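Local coordinates for periplasmic oligopeptide-binding protein (Burkholderia pseudomallei, PDB 3ZS6) that probably binds oligopeptides in the periplasm and delivers them to an ABC transporter for uptake, at residues G32-E37 and R209-L214; I231-S236 and D495-Q500. All coordinates share one frame; numbering follows the deposited sequence.

Contact 1 of 2, residues G32-E37 and R209-L214; sequences GLDLFE and RKVTYL
Y213 reaches across from its strand with the phenol oxygen and meets the carboxylate of D34, near the end of a helix. The hydroxyl donates its proton to OD2, and the bond is short, 2.6 Å from Y213 OH to D34 OD2. The acceptor lies at the edge of the tyrosine ring, close to the ring plane, where the phenol O-H can point without twisting away from conjugation. On the aspartate side the approach is less regular: the hydroxyl comes from above the carboxylate plane, 47° out of it, and the two flat groups are turned 38° against each other. The oxygen lies beside the CE2 edge of the ring, 3.5 Å from Y213 CE2 to D34 OD2. D34 points its CB toward the strand, and with CG anti to the carbonyl carbon (chi1 -79°) OD2 comes within reach of the phenol. V211, two residues before Y213 and on the same side of the strand, is a looser neighbour: its CG1 methyl stands 4.2 Å from D34 OD2, a van der Waals approach rather than a bond.

Tyrosine suits this place because its long, rigid ring spans the gap between helix and strand and still ends in a donor; aspartate supplies a compact acceptor. All three touching residues are buried, and OD2 has a second hydrogen-bond partner outside the two segments, so the carboxylate does not rely on the tyrosine alone. Such donors would be expected to favour its ionised form. Helix 26-35 thus packs over a mixed sheet in which strand 210-215 runs between strands 6-11 and 191-196: the Y213 ring touches R9 and V11 of the former, while D34 and V211 both rest on M194 of the latter.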
ATOM      1  N   GLY A  32      -9.861   6.546  -4.281  1.00 10.51           N
ATOM      2  CA  GLY A  32     -10.403   7.334  -3.182  1.00 10.25           C
ATOM      3  C   GLY A  32      -9.852   8.750  -3.062  1.00 14.45           C
ATOM      4  O   GLY A  32     -10.556   9.671  -2.606  1.00 10.47           O
ATOM      5  N   LEU A  33      -8.595   8.939  -3.462  1.00 12.50           N
ATOM      6  CA  LEU A  33      -7.965  10.256  -3.338  1.00 10.36           C
ATOM      7  C   LEU A  33      -8.342  11.202  -4.482  1.00  9.15           C
ATOM      8  O   LEU A  33      -8.119  12.407  -4.399  1.00  9.59           O
ATOM      9  CB  LEU A  33      -6.448  10.136  -3.190  1.00 10.77           C
ATOM     10  CG  LEU A  33      -5.960   9.559  -1.855  1.00 13.47           C
ATOM     11  CD1 LEU A  33      -4.469   9.264  -1.911  1.00 11.88           C
ATOM     12  CD2 LEU A  33      -6.275  10.494  -0.668  1.00 12.28           C
ATOM     13  N   ASP A  34      -8.911  10.655  -5.552  1.00  8.36           N
ATOM     14  CA  ASP A  34      -9.576  11.486  -6.555  1.00  8.14           C
ATOM     15  C   ASP A  34     -10.931  11.977  -6.001  1.00 13.34           C
ATOM     16  O   ASP A  34     -11.388  13.063  -6.347  1.00 13.83           O
ATOM     17  CB  ASP A  34      -9.814  10.701  -7.854  1.00 11.84           C
ATOM     18  CG  ASP A  34      -8.566  10.581  -8.725  1.00 13.62           C
ATOM     19  OD1 ASP A  34      -7.512  11.194  -8.420  1.00 11.12           O
ATOM     20  OD2 ASP A  34      -8.657   9.873  -9.746  1.00 15.86           O
ATOM     21  N   LEU A  35     -11.567  11.176  -5.139  1.00 12.38           N
ATOM     22  CA  LEU A  35     -12.899  11.510  -4.594  1.00  9.87           C
ATOM     23  C   LEU A  35     -12.880  12.304  -3.277  1.00 15.74           C
ATOM     24  O   LEU A  35     -13.815  13.063  -2.992  1.00 19.21           O
ATOM     25  CB  LEU A  35     -13.735  10.242  -4.398  1.00 12.96           C
ATOM     26  CG  LEU A  35     -14.096   9.448  -5.659  1.00 15.62           C
ATOM     27  CD1 LEU A  35     -14.677   8.090  -5.284  1.00  9.97           C
ATOM     28  CD2 LEU A  35     -15.073  10.238  -6.553  1.00 17.14           C
ATOM     29  N   PHE A  36     -11.824  12.119  -2.484  1.00 10.38           N
ATOM     30  CA  PHE A  36     -11.703  12.757  -1.171  1.00 15.08           C
ATOM     31  C   PHE A  36     -10.362  13.469  -1.039  1.00 16.66           C
ATOM     32  O   PHE A  36      -9.365  13.050  -1.624  1.00 15.45           O
ATOM     33  CB  PHE A  36     -11.804  11.731  -0.036  1.00 12.95           C
ATOM     34  CG  PHE A  36     -13.134  11.029   0.053  1.00 12.39           C
ATOM     35  CD1 PHE A  36     -13.387   9.891  -0.703  1.00 11.20           C
ATOM     36  CD2 PHE A  36     -14.119  11.493   0.916  1.00 15.31           C
ATOM     37  CE1 PHE A  36     -14.606   9.224  -0.609  1.00  8.77           C
ATOM     38  CE2 PHE A  36     -15.345  10.842   1.015  1.00 14.76           C
ATOM     39  CZ  PHE A  36     -15.590   9.705   0.253  1.00 13.27           C
ATOM     40  N   GLU A  37     -10.342  14.535  -0.249  1.00 13.29           N
ATOM     41  CA  GLU A  37      -9.118  15.289  -0.012  1.00 10.12           C
ATOM     42  C   GLU A  37      -8.856  15.411   1.474  1.00 10.93           C
ATOM     43  O   GLU A  37      -9.723  15.856   2.225  1.00 12.91           O
ATOM     44  CB  GLU A  37      -9.240  16.696  -0.604  1.00 15.58           C
ATOM     45  CG  GLU A  37      -7.989  17.560  -0.402  1.00 13.46           C
ATOM     46  CD  GLU A  37      -8.177  18.964  -0.939  1.00 17.20           C
ATOM     47  OE1 GLU A  37      -9.132  19.647  -0.504  1.00 18.34           O
ATOM     48  OE2 GLU A  37      -7.381  19.373  -1.810  1.00 18.49           O
ATOM     49  N   ARG A 209     -11.476  16.466 -16.836  1.00 15.98           N
ATOM     50  CA  ARG A 209     -12.906  16.650 -16.556  1.00 20.46           C
ATOM     51  C   ARG A 209     -13.646  15.344 -16.269  1.00 22.21           C
ATOM     52  O   ARG A 209     -14.735  15.346 -15.700  1.00 19.51           O
ATOM     53  CB  ARG A 209     -13.597  17.395 -17.711  1.00 21.04           C
ATOM     54  CG  ARG A 209     -13.159  18.851 -17.845  1.00 20.47           C
ATOM     55  CD  ARG A 209     -14.016  19.618 -18.830  1.00 23.66           C
ATOM     56  NE  ARG A 209     -13.856  19.181 -20.217  1.00 22.14           N
ATOM     57  CZ  ARG A 209     -12.939  19.664 -21.058  1.00 27.56           C
ATOM     58  NH1 ARG A 209     -12.072  20.589 -20.645  1.00 21.82           N
ATOM     59  NH2 ARG A 209     -12.882  19.220 -22.313  1.00 23.81           N
ATOM     60  N   LYS A 210     -13.060  14.227 -16.675  1.00 17.35           N
ATOM     61  CA  LYS A 210     -13.695  12.940 -16.444  1.00 17.36           C
ATOM     62  C   LYS A 210     -12.638  11.871 -16.262  1.00 12.84           C
ATOM     63  O   LYS A 210     -11.677  11.800 -17.035  1.00 12.42           O
ATOM     64  CB  LYS A 210     -14.626  12.570 -17.610  1.00 16.52           C
ATOM     65  CG  LYS A 210     -15.225  11.169 -17.471  1.00 20.63           C
ATOM     66  CD  LYS A 210     -16.479  10.985 -18.312  1.00 26.07           C
ATOM     67  CE  LYS A 210     -16.178  10.374 -19.658  1.00 24.28           C
ATOM     68  NZ  LYS A 210     -17.436   9.849 -20.289  1.00 26.61           N
ATOM     69  N   VAL A 211     -12.816  11.037 -15.244  1.00 10.68           N
ATOM     70  CA  VAL A 211     -11.910   9.922 -15.013  1.00 14.36           C
ATOM     71  C   VAL A 211     -12.686   8.610 -14.980  1.00 16.77           C
ATOM     72  O   VAL A 211     -13.711   8.493 -14.301  1.00 13.40           O
ATOM     73  CB  VAL A 211     -11.131  10.077 -13.686  1.00 13.50           C
ATOM     74  CG1 VAL A 211     -10.092   8.966 -13.544  1.00 13.53           C
ATOM     75  CG2 VAL A 211     -10.464  11.426 -13.616  1.00 13.50           C
ATOM     76  N   THR A 212     -12.194   7.634 -15.730  1.00  9.93           N
ATOM     77  CA  THR A 212     -12.781   6.310 -15.766  1.00  9.33           C
ATOM     78  C   THR A 212     -11.742   5.302 -15.265  1.00 16.87           C
ATOM     79  O   THR A 212     -10.616   5.262 -15.773  1.00 12.21           O
ATOM     80  CB  THR A 212     -13.201   5.943 -17.202  1.00 13.97           C
ATOM     81  OG1 THR A 212     -14.246   6.824 -17.638  1.00 18.27           O
ATOM     82  CG2 THR A 212     -13.684   4.495 -17.280  1.00 14.91           C
ATOM     83  N   TYR A 213     -12.116   4.512 -14.258  1.00 16.59           N
ATOM     84  CA  TYR A 213     -11.262   3.438 -13.742  1.00 18.42           C
ATOM     85  C   TYR A 213     -11.794   2.064 -14.170  1.00 17.01           C
ATOM     86  O   TYR A 213     -12.930   1.695 -13.835  1.00 12.60           O
ATOM     87  CB  TYR A 213     -11.161   3.495 -12.209  1.00  7.62           C
ATOM     88  CG  TYR A 213     -10.229   4.570 -11.691  1.00 11.82           C
ATOM     89  CD1 TYR A 213      -8.856   4.379 -11.696  1.00 11.82           C
ATOM     90  CD2 TYR A 213     -10.720   5.772 -11.188  1.00  7.77           C
ATOM     91  CE1 TYR A 213      -7.987   5.364 -11.233  1.00 10.51           C
ATOM     92  CE2 TYR A 213      -9.857   6.761 -10.719  1.00  6.92           C
ATOM     93  CZ  TYR A 213      -8.492   6.547 -10.746  1.00 10.68           C
ATOM     94  OH  TYR A 213      -7.614   7.517 -10.283  1.00 10.34           O
ATOM     95  N   LEU A 214     -10.973   1.308 -14.890  1.00  8.90           N
ATOM     96  CA  LEU A 214     -11.359  -0.034 -15.342  1.00 14.62           C
ATOM     97  C   LEU A 214     -10.534  -1.104 -14.636  1.00 11.53           C
ATOM     98  O   LEU A 214      -9.313  -1.139 -14.779  1.00 14.34           O
ATOM     99  CB  LEU A 214     -11.145  -0.179 -16.854  1.00 14.40           C
ATOM    100  CG  LEU A 214     -11.770   0.881 -17.762  1.00 12.64           C
ATOM    101  CD1 LEU A 214     -11.402   0.609 -19.235  1.00 13.39           C
ATOM    102  CD2 LEU A 214     -13.275   0.879 -17.565  1.00 12.42           C
TER

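Contact 2 of 2, residues I231-S236 and D495-Q500; sequences IDYTYS and DMRASQ
Two loops meet here in the interior of the protein, the one between helices 219-227 and 242-249 and the one between strands 485-486 and 503-504, and a bridging water helps join them. From the first loop comes the ring of Y233, set anti to its backbone N (chi1 -171°), which sends the phenol group across to the second. Its OH lies over the aliphatic part of R497, 3.4 Å from R497 CD and 3.6 Å from R497 CB, and the tyrosine and arginine side chains cross at about a right angle. No direct hydrogen bond links the two segments at this point. Instead, a water in the plane of the Y233 ring, at its edge, lies 2.8 Å from Y233 OH and donates to D495 OD1 at 2.7 Å.

The same carboxylate oxygen receives R497 NH1 in a salt bridge, 2.8 Å from D495 OD1. The oxygen lies in the guanidinium plane, 1° out of it, although the arginine meets the carboxylate from 50° above the carboxylate plane. R497 is well suited to this double duty: its methylenes pass beside the phenol oxygen, while its charged end turns to D495. A second partner for each charge fixes the pair further, since D495 OD2 makes a salt bridge with R479 and R497 NH2 bonds to the carbonyl of T489. Two arginines around one carboxylate would be expected to keep it ionised. Tyrosine completes the set, its rigid ring carrying the hydroxyl across from the other loop to the water. The result is a water-bridged join between a tyrosine hydroxyl and an aspartate-arginine salt bridge, linking two loops within the two-lobed periplasmic binding protein fold.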
ATOM      1  N   ILE A 231      -7.464   2.757 -23.287  1.00 17.05           N
ATOM      2  CA  ILE A 231      -6.888   3.112 -21.994  1.00 19.98           C
ATOM      3  C   ILE A 231      -5.755   4.107 -22.218  1.00 18.16           C
ATOM      4  O   ILE A 231      -5.032   3.994 -23.198  1.00 14.20           O
ATOM      5  CB  ILE A 231      -6.313   1.857 -21.305  1.00 26.59           C
ATOM      6  CG1 ILE A 231      -7.436   0.881 -20.968  1.00 23.37           C
ATOM      7  CG2 ILE A 231      -5.532   2.237 -20.053  1.00 30.64           C
ATOM      8  CD1 ILE A 231      -6.942  -0.456 -20.443  1.00 28.18           C
ATOM      9  N   ASP A 232      -5.588   5.077 -21.324  1.00 15.10           N
ATOM     10  CA  ASP A 232      -4.515   6.060 -21.500  1.00 12.81           C
ATOM     11  C   ASP A 232      -3.342   5.817 -20.557  1.00 11.97           C
ATOM     12  O   ASP A 232      -2.278   6.424 -20.710  1.00 13.12           O
ATOM     13  CB  ASP A 232      -5.024   7.484 -21.248  1.00 10.66           C
ATOM     14  CG  ASP A 232      -6.266   7.816 -22.049  1.00 19.32           C
ATOM     15  OD1 ASP A 232      -6.173   7.888 -23.290  1.00 22.16           O
ATOM     16  OD2 ASP A 232      -7.331   8.023 -21.428  1.00 18.37           O
ATOM     17  N   TYR A 233      -3.548   4.932 -19.583  1.00 12.61           N
ATOM     18  CA  TYR A 233      -2.713   4.877 -18.388  1.00 12.75           C
ATOM     19  C   TYR A 233      -2.880   3.482 -17.791  1.00 12.93           C
ATOM     20  O   TYR A 233      -3.913   3.191 -17.195  1.00 14.22           O
ATOM     21  CB  TYR A 233      -3.244   5.941 -17.416  1.00 13.14           C
ATOM     22  CG  TYR A 233      -2.437   6.253 -16.168  1.00 12.88           C
ATOM     23  CD1 TYR A 233      -2.325   5.329 -15.132  1.00 12.16           C
ATOM     24  CD2 TYR A 233      -1.831   7.502 -16.005  1.00 14.58           C
ATOM     25  CE1 TYR A 233      -1.610   5.629 -13.972  1.00 13.64           C
ATOM     26  CE2 TYR A 233      -1.114   7.813 -14.850  1.00 13.97           C
ATOM     27  CZ  TYR A 233      -1.006   6.870 -13.841  1.00 14.48           C
ATOM     28  OH  TYR A 233      -0.297   7.164 -12.698  1.00 12.58           O
ATOM     29  N   THR A 234      -1.882   2.615 -17.961  1.00  8.32           N
ATOM     30  CA  THR A 234      -1.992   1.251 -17.450  1.00 14.81           C
ATOM     31  C   THR A 234      -1.510   1.156 -16.011  1.00 14.77           C
ATOM     32  O   THR A 234      -0.854   2.057 -15.499  1.00 14.30           O
ATOM     33  CB  THR A 234      -1.167   0.229 -18.284  1.00 11.68           C
ATOM     34  OG1 THR A 234       0.235   0.404 -18.024  1.00 12.45           O
ATOM     35  CG2 THR A 234      -1.450   0.370 -19.780  1.00 14.37           C
ATOM     36  N   TYR A 235      -1.809   0.032 -15.375  1.00 11.69           N
ATOM     37  CA  TYR A 235      -1.316  -0.225 -14.032  1.00 12.52           C
ATOM     38  C   TYR A 235       0.180  -0.556 -14.064  1.00 11.93           C
ATOM     39  O   TYR A 235       0.980   0.027 -13.326  1.00  9.34           O
ATOM     40  CB  TYR A 235      -2.101  -1.370 -13.401  1.00 14.04           C
ATOM     41  CG  TYR A 235      -1.486  -1.885 -12.123  1.00 18.58           C
ATOM     42  CD1 TYR A 235      -1.423  -1.082 -10.989  1.00 17.42           C
ATOM     43  CD2 TYR A 235      -0.970  -3.177 -12.049  1.00 14.41           C
ATOM     44  CE1 TYR A 235      -0.858  -1.546  -9.811  1.00 14.30           C
ATOM     45  CE2 TYR A 235      -0.411  -3.656 -10.874  1.00 16.79           C
ATOM     46  CZ  TYR A 235      -0.358  -2.838  -9.761  1.00 23.28           C
ATOM     47  OH  TYR A 235       0.204  -3.311  -8.600  1.00 29.01           O
ATOM     48  N   SER A 236       0.557  -1.478 -14.943  1.00  8.84           N
ATOM     49  CA  SER A 236       1.944  -1.906 -15.081  1.00  9.41           C
ATOM     50  C   SER A 236       2.222  -2.323 -16.527  1.00 16.93           C
ATOM     51  O   SER A 236       1.619  -1.799 -17.456  1.00 18.65           O
ATOM     52  CB  SER A 236       2.220  -3.070 -14.124  1.00 12.67           C
ATOM     53  OG  SER A 236       3.543  -3.552 -14.253  1.00 17.34           O
ATOM     54  N   ASP A 495       4.123   6.080  -5.742  1.00 12.09           N
ATOM     55  CA  ASP A 495       3.135   5.907  -6.804  1.00  8.30           C
ATOM     56  C   ASP A 495       1.724   6.326  -6.400  1.00 14.57           C
ATOM     57  O   ASP A 495       0.747   5.616  -6.669  1.00 11.81           O
ATOM     58  CB  ASP A 495       3.138   4.475  -7.362  1.00 10.00           C
ATOM     59  CG  ASP A 495       2.311   4.349  -8.647  1.00 12.59           C
ATOM     60  OD1 ASP A 495       2.087   5.371  -9.338  1.00 14.65           O
ATOM     61  OD2 ASP A 495       1.880   3.234  -8.968  1.00 12.52           O
ATOM     62  N   MET A 496       1.622   7.484  -5.752  1.00 12.05           N
ATOM     63  CA  MET A 496       0.326   8.065  -5.440  0.77 13.71           C
ATOM     64  C   MET A 496       0.099   9.252  -6.374  1.00 13.48           C
ATOM     65  O   MET A 496       0.414  10.409  -6.043  1.00 13.18           O
ATOM     66  CB  MET A 496       0.239   8.463  -3.961  0.77 17.11           C
ATOM     67  CG  MET A 496      -0.151   7.301  -3.013  0.77 17.97           C
ATOM     68  SD  MET A 496      -1.854   6.707  -3.252  0.77 22.26           S
ATOM     69  CE  MET A 496      -1.624   5.045  -3.904  0.77 10.02           C
ATOM     70  N   ARG A 497      -0.428   8.948  -7.552  1.00  7.66           N
ATOM     71  CA  ARG A 497      -0.540   9.936  -8.621  1.00  7.13           C
ATOM     72  C   ARG A 497      -1.999  10.243  -8.920  1.00 10.85           C
ATOM     73  O   ARG A 497      -2.686   9.468  -9.583  1.00 12.36           O
ATOM     74  CB  ARG A 497       0.181   9.427  -9.883  1.00  8.74           C
ATOM     75  CG  ARG A 497       1.705   9.188  -9.695  1.00 13.52           C
ATOM     76  CD  ARG A 497       2.311   8.471 -10.910  1.00 10.21           C
ATOM     77  NE  ARG A 497       3.750   8.716 -11.073  1.00 11.89           N
ATOM     78  CZ  ARG A 497       4.717   7.871 -10.714  1.00 14.94           C
ATOM     79  NH1 ARG A 497       4.422   6.702 -10.141  1.00 11.48           N
ATOM     80  NH2 ARG A 497       5.989   8.203 -10.918  1.00 12.76           N
ATOM     81  N   ALA A 498      -2.463  11.375  -8.405  1.00 12.37           N
ATOM     82  CA  ALA A 498      -3.860  11.774  -8.518  1.00 10.96           C
ATOM     83  C   ALA A 498      -4.172  12.292  -9.907  1.00 13.57           C
ATOM     84  O   ALA A 498      -3.324  12.902 -10.562  1.00 13.41           O
ATOM     85  CB  ALA A 498      -4.186  12.841  -7.475  1.00 11.36           C
ATOM     86  N   SER A 499      -5.400  12.070 -10.355  1.00 11.81           N
ATOM     87  CA  SER A 499      -5.805  12.542 -11.675  1.00 10.87           C
ATOM     88  C   SER A 499      -5.754  14.077 -11.822  1.00 12.66           C
ATOM     89  O   SER A 499      -5.458  14.593 -12.902  1.00 14.02           O
ATOM     90  CB  SER A 499      -7.200  12.013 -12.007  1.00 14.69           C
ATOM     91  OG  SER A 499      -7.216  10.597 -11.954  1.00 13.76           O
ATOM     92  N   GLN A 500      -6.036  14.807 -10.744  1.00 15.64           N
ATOM     93  CA  GLN A 500      -6.112  16.269 -10.836  1.00 12.81           C
ATOM     94  C   GLN A 500      -4.763  16.929 -11.134  1.00 17.66           C
ATOM     95  O   GLN A 500      -4.704  18.114 -11.488  1.00 14.64           O
ATOM     96  CB  GLN A 500      -6.723  16.884  -9.571  1.00 12.44           C
ATOM     97  CG  GLN A 500      -5.831  16.803  -8.329  1.00 16.16           C
ATOM     98  CD  GLN A 500      -6.248  17.807  -7.260  1.00 18.98           C
ATOM     99  OE1 GLN A 500      -6.654  17.440  -6.153  1.00 18.79           O
ATOM    100  NE2 GLN A 500      -6.147  19.085  -7.593  1.00 11.33           N
TER
HETATM  101  O   HOH W   1      -0.372   5.616 -10.385  1.00 13.06           O

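Overall arrangement
Contacts 1 and 2 are neighbours, their centres about 10 Å apart and on the same side of the chain's centre, and they follow one another along the chain without overlapping. S499, from the 495-500 loop, joins them: its OG lies 2.7 Å from D34 OD2, a probable hydrogen bond that gives this oxygen its second partner, and packs 3.7 Å from V211 CG1. Next to it, A498 CA comes within 3.7 Å of D34 OD1. R9 of strand 6-11 ties the same area together by bonding to both S499 OG and the R497 carbonyl. The bound peptide approaches contact 2, where M496 packs on an acidic side chain of it, consistent with this loop bordering the peptide site.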